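Local coordinates for metallo-beta-lactamase (Simiduia agarivorans, PDB 6MFI), which probably hydrolyses beta-lactam antibiotics as a B3 metallo-beta-lactamase with two zinc ions in its active site, at residues A[57-62]-A[87-92]; A[31-36]-A[46-51]. One frame throughout, in Å; residues are numbered along the deposited sequence.

Both contacts are mostly buried and work on the same edge of the seven-stranded mixed sheet, whose neighbouring strands 50-53 and 56-58 they reach. Interaction 1 lies deeper: the turn after strand 56-58 packs on helix 85-95 through small aliphatic groups and one asparagine amide. Interaction 2 is more peripheral, with the exposed His32 at its border; there the N-terminal helix 30-36 rests on the 46-51 chain through aromatic, proline and water-mediated contacts. The two join where Asn92 ND2 donates to Gly47 O and where Tyr58 N pairs with Phe50 O, and the Tyr58 ring also meets those of Phe50 and Trp33.

Interaction 1: A[57-62]-A[87-92]; sequences YYVGTC and VIVRDN
Helix 85-95 packs on the turn leaving strand 56-58 in the metallo-beta-lactamase fold, and Val59, Gly60 and Thr61 of that turn meet Ile88, Val89 and Asn92, residues of one helix face. The single hydrogen bond across the contact runs from Asn92 ND2 to Val59 O at 3.2 Å. Its N-H points well at the acceptor (159°), yet the nitrogen stands above the carbonyl plane instead of on a lone pair, while the oxygen lies nearly in the amide plane of Asn92. The same nitrogen donates to Gly47 O; Gly60 O is also close, but poorly angled. A chi1 of -80°, with CG anti to its own carbonyl carbon, carries the Asn92 amide to the turn's carbonyls; the helix backbone itself sets CB against Val59 CB.

Val89, about one turn earlier on the helix, directs its CA-H at Val59 O, with CA and O 3.4 Å apart, and its CG1 meets Val59 CG2 at 4.1 Å, the two side chains crossing at about a right angle. Val89 CG2 faces Gly60 CA, 4.1 Å away. Farther along, Thr61 CG2 abuts Ile88 CD1 at 3.7 Å. The Thr61 side chain, about 8 Å from those of the zinc ligands His115 and His253, bonds Trp43 O through its hydroxyl, while Tyr58 OH reaches back to Thr61 O (2.5 Å), its oxygen tilted slightly from the carbonyl plane.

Val59 O thus receives one N-H, from above its carbonyl plane, and a CA-H contact within an otherwise aliphatic interface, and the Asn92 amide, serving carbonyls of both the turn and the 46-51 chain, ties the helix to each.

Interaction 2: A[31-36]-A[46-51]; sequences EHWVDS and PGPPFR
Helix 30-36 lies over the extended chain that enters strand 50-53, closest where the CA atoms of Trp33 and Pro48 are 5.8 Å apart; toward the end of the helix, Ser36 comes nearest to Gly47. Pro48 presents its ring to the helix. Its CG touches Trp33 CA at 3.7 Å, its CD rests against Ser36 CB at the same 3.7 Å, and its CB meets His32 CD2 at the exposed border. Ser36 OG turns back into its own helix to bond His32 O, so what it offers Pro48 is chiefly its methylene.

Trp33 carries most of the helix side. Its CG is anti to the backbone N (chi1 -165°), and the indole reaches past Pro48 toward Phe50. There the two aromatics form an edge-to-face pair: the CD2-CE2 edge of Phe50 comes over one face of the five-membered ring, with planes at 66° and centroids 4.8 Å apart. Phe50 CE2 is 3.4 Å from Trp33 CD1. The same CD1 has Pro48 O at the indole edge, 3.0 Å away and near the ring plane. Tyr58 of the adjacent strand adds a third ring, meeting both Trp33 and Phe50.

A water completes the join. Also in the indole plane, it accepts from Trp33 NE1 (2.6 Å) and lies within hydrogen-bonding distance of Pro48 O (2.8 Å), with other acceptors competing for its protons. The indole N-H is therefore satisfied through solvent bound inside the fold, and Pro48 O has this water within reach besides the ring's C-H edge. A face against Phe50 and a CD1-NE1 edge beside carbonyl and water should limit the indole's tilt and rotation where Trp33 links helix 30-36 to the chain entering strand 50-53.

Interaction 1: A[57-62]-A[87-92]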
# COMPACT_ATOMS: atom_id res chain seq x y z
N TYR A 57 -6.27 -9.39 -6.09
CA TYR A 57 -5.13 -10.30 -6.09
C TYR A 57 -3.92 -9.62 -5.47
O TYR A 57 -3.80 -8.40 -5.48
CB TYR A 57 -4.78 -10.78 -7.50
CG TYR A 57 -5.89 -11.49 -8.23
CD1 TYR A 57 -6.87 -10.77 -8.91
CD2 TYR A 57 -5.97 -12.87 -8.25
CE1 TYR A 57 -7.89 -11.42 -9.58
CE2 TYR A 57 -6.98 -13.53 -8.92
CZ TYR A 57 -7.94 -12.79 -9.58
OH TYR A 57 -8.96 -13.44 -10.25
N TYR A 58 -3.02 -10.44 -4.94
CA TYR A 58 -1.71 -9.99 -4.47
C TYR A 58 -0.70 -10.27 -5.57
O TYR A 58 -0.51 -11.43 -5.97
CB TYR A 58 -1.32 -10.70 -3.18
CG TYR A 58 0.00 -10.26 -2.59
CD1 TYR A 58 1.20 -10.83 -3.02
CD2 TYR A 58 0.06 -9.29 -1.60
CE1 TYR A 58 2.41 -10.43 -2.49
CE2 TYR A 58 1.27 -8.89 -1.06
CZ TYR A 58 2.44 -9.46 -1.51
OH TYR A 58 3.64 -9.06 -0.97
N VAL A 59 -0.04 -9.22 -6.06
CA VAL A 59 0.92 -9.35 -7.15
C VAL A 59 2.28 -8.78 -6.76
O VAL A 59 3.11 -8.52 -7.62
CB VAL A 59 0.39 -8.69 -8.44
CG1 VAL A 59 -0.82 -9.44 -8.97
CG2 VAL A 59 0.05 -7.23 -8.19
N GLY A 60 2.53 -8.60 -5.47
CA GLY A 60 3.76 -8.03 -4.99
C GLY A 60 4.84 -9.07 -4.76
O GLY A 60 4.72 -10.24 -5.12
N THR A 61 5.93 -8.62 -4.14
CA THR A 61 7.07 -9.48 -3.83
C THR A 61 6.81 -10.19 -2.50
O THR A 61 5.71 -10.12 -1.93
CB THR A 61 8.35 -8.66 -3.79
OG1 THR A 61 8.28 -7.72 -2.72
CG2 THR A 61 8.55 -7.91 -5.09
N CYS A 62 7.82 -10.89 -1.99
CA CYS A 62 7.73 -11.47 -0.65
C CYS A 62 7.87 -10.43 0.45
O CYS A 62 7.48 -10.70 1.59
CB CYS A 62 8.79 -12.55 -0.46
SG CYS A 62 8.68 -13.95 -1.60
N VAL A 87 9.52 -5.41 -11.70
CA VAL A 87 9.70 -6.53 -12.62
C VAL A 87 8.95 -7.75 -12.12
O VAL A 87 8.34 -8.49 -12.90
CB VAL A 87 11.20 -6.82 -12.82
CG1 VAL A 87 11.40 -7.94 -13.83
CG2 VAL A 87 11.93 -5.56 -13.27
N ILE A 88 8.98 -7.99 -10.80
CA ILE A 88 8.25 -9.11 -10.23
C ILE A 88 6.75 -8.87 -10.31
O ILE A 88 5.97 -9.79 -10.57
CB ILE A 88 8.71 -9.35 -8.78
CG1 ILE A 88 10.19 -9.76 -8.76
CG2 ILE A 88 7.86 -10.42 -8.11
CD1 ILE A 88 10.95 -9.26 -7.55
N VAL A 89 6.32 -7.62 -10.10
CA VAL A 89 4.90 -7.29 -10.20
C VAL A 89 4.41 -7.51 -11.63
O VAL A 89 3.34 -8.07 -11.86
CB VAL A 89 4.65 -5.85 -9.73
CG1 VAL A 89 3.23 -5.41 -10.07
CG2 VAL A 89 4.91 -5.73 -8.23
N ARG A 90 5.20 -7.06 -12.61
CA ARG A 90 4.86 -7.30 -14.01
C ARG A 90 4.77 -8.79 -14.31
O ARG A 90 3.85 -9.24 -15.00
CB ARG A 90 5.91 -6.64 -14.92
CG ARG A 90 5.41 -5.44 -15.69
CD ARG A 90 6.36 -5.11 -16.83
NE ARG A 90 7.70 -4.79 -16.37
CZ ARG A 90 8.76 -5.58 -16.54
NH1 ARG A 90 8.63 -6.73 -17.17
NH2 ARG A 90 9.95 -5.21 -16.08
N ASP A 91 5.71 -9.57 -13.78
CA ASP A 91 5.66 -11.01 -13.98
C ASP A 91 4.43 -11.62 -13.30
O ASP A 91 3.76 -12.47 -13.88
CB ASP A 91 6.94 -11.66 -13.45
CG ASP A 91 7.08 -13.10 -13.88
OD1 ASP A 91 6.75 -13.43 -15.04
OD2 ASP A 91 7.54 -13.92 -13.05
N ASN A 92 4.11 -11.17 -12.09
CA ASN A 92 3.01 -11.78 -11.34
C ASN A 92 1.67 -11.50 -12.00
O ASN A 92 0.77 -12.35 -11.97
CB ASN A 92 3.02 -11.28 -9.90
CG ASN A 92 4.04 -11.99 -9.04
OD1 ASN A 92 4.60 -13.01 -9.44
ND2 ASN A 92 4.31 -11.44 -7.86

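Interaction 2: A[31-36]-A[46-51]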
# COMPACT_ATOMS: atom_id res chain seq x y z
N GLU A 31 -0.97 -20.74 -0.45
CA GLU A 31 -0.18 -21.76 0.23
C GLU A 31 1.23 -21.81 -0.33
O GLU A 31 2.21 -21.92 0.42
CB GLU A 31 -0.85 -23.13 0.10
CG GLU A 31 0.01 -24.27 0.65
CD GLU A 31 0.01 -25.50 -0.24
OE1 GLU A 31 -0.97 -25.70 -0.98
OE2 GLU A 31 1.01 -26.24 -0.20
N HIS A 32 1.36 -21.74 -1.66
CA HIS A 32 2.67 -21.63 -2.28
C HIS A 32 3.38 -20.36 -1.85
O HIS A 32 4.62 -20.34 -1.75
CB HIS A 32 2.54 -21.69 -3.80
CG HIS A 32 3.85 -21.75 -4.52
ND1 HIS A 32 4.94 -22.45 -4.05
CD2 HIS A 32 4.25 -21.19 -5.69
CE1 HIS A 32 5.95 -22.32 -4.89
NE2 HIS A 32 5.56 -21.56 -5.89
N TRP A 33 2.63 -19.29 -1.58
CA TRP A 33 3.24 -18.04 -1.13
C TRP A 33 3.85 -18.19 0.25
O TRP A 33 4.95 -17.69 0.50
CB TRP A 33 2.20 -16.92 -1.14
CG TRP A 33 2.81 -15.55 -1.04
CD1 TRP A 33 3.11 -14.71 -2.06
CD2 TRP A 33 3.20 -14.87 0.17
NE1 TRP A 33 3.66 -13.54 -1.58
CE2 TRP A 33 3.73 -13.62 -0.21
CE3 TRP A 33 3.16 -15.20 1.52
CZ2 TRP A 33 4.21 -12.70 0.72
CZ3 TRP A 33 3.63 -14.29 2.44
CH2 TRP A 33 4.15 -13.05 2.04
N VAL A 34 3.15 -18.87 1.16
CA VAL A 34 3.70 -19.10 2.50
C VAL A 34 4.95 -19.96 2.41
O VAL A 34 5.92 -19.75 3.15
CB VAL A 34 2.63 -19.74 3.41
CG1 VAL A 34 3.19 -19.95 4.81
CG2 VAL A 34 1.38 -18.88 3.45
N ASP A 35 4.96 -20.93 1.50
CA ASP A 35 6.15 -21.76 1.32
C ASP A 35 7.26 -21.01 0.60
O ASP A 35 8.44 -21.35 0.76
CB ASP A 35 5.79 -23.04 0.56
CG ASP A 35 4.78 -23.90 1.30
OD1 ASP A 35 4.79 -23.89 2.55
OD2 ASP A 35 3.99 -24.60 0.63
N SER A 36 6.91 -20.00 -0.19
CA SER A 36 7.90 -19.28 -0.98
C SER A 36 8.41 -18.02 -0.30
O SER A 36 9.56 -17.62 -0.53
CB SER A 36 7.32 -18.90 -2.35
OG SER A 36 6.85 -20.04 -3.04
N PRO A 46 11.74 -12.33 -5.32
CA PRO A 46 10.59 -12.74 -6.14
C PRO A 46 9.63 -13.62 -5.35
O PRO A 46 10.04 -14.45 -4.54
CB PRO A 46 11.24 -13.51 -7.30
CG PRO A 46 12.67 -13.06 -7.32
CD PRO A 46 13.02 -12.79 -5.89
N GLY A 47 8.34 -13.42 -5.60
CA GLY A 47 7.31 -14.19 -4.95
C GLY A 47 6.15 -14.47 -5.88
O GLY A 47 5.94 -13.77 -6.88
N PRO A 48 5.36 -15.49 -5.57
CA PRO A 48 4.24 -15.86 -6.44
C PRO A 48 3.04 -14.98 -6.17
O PRO A 48 2.88 -14.44 -5.06
CB PRO A 48 3.96 -17.32 -6.05
CG PRO A 48 4.35 -17.38 -4.61
CD PRO A 48 5.50 -16.41 -4.43
N PRO A 49 2.17 -14.80 -7.16
CA PRO A 49 0.91 -14.08 -6.93
C PRO A 49 -0.20 -15.03 -6.48
O PRO A 49 -0.22 -16.21 -6.83
CB PRO A 49 0.60 -13.49 -8.31
CG PRO A 49 1.14 -14.51 -9.26
CD PRO A 49 2.34 -15.14 -8.58
N PHE A 50 -1.13 -14.48 -5.70
CA PHE A 50 -2.25 -15.28 -5.23
C PHE A 50 -3.49 -14.40 -5.14
O PHE A 50 -3.41 -13.17 -5.10
CB PHE A 50 -1.95 -15.93 -3.87
CG PHE A 50 -1.65 -14.96 -2.77
CD1 PHE A 50 -2.66 -14.48 -1.95
CD2 PHE A 50 -0.35 -14.53 -2.54
CE1 PHE A 50 -2.39 -13.59 -0.93
CE2 PHE A 50 -0.07 -13.64 -1.52
CZ PHE A 50 -1.09 -13.17 -0.72
N ARG A 51 -4.64 -15.06 -5.11
CA ARG A 51 -5.92 -14.37 -5.03
C ARG A 51 -6.25 -14.06 -3.57
O ARG A 51 -6.23 -14.95 -2.72
CB ARG A 51 -7.03 -15.22 -5.65
CG ARG A 51 -8.43 -14.90 -5.16
CD ARG A 51 -9.45 -15.84 -5.77
NE ARG A 51 -9.53 -15.69 -7.22
CZ ARG A 51 -10.59 -15.21 -7.86
NH1 ARG A 51 -11.66 -14.82 -7.17
NH2 ARG A 51 -10.58 -15.10 -9.18
O HOH W 1 4.60 -12.61 -3.77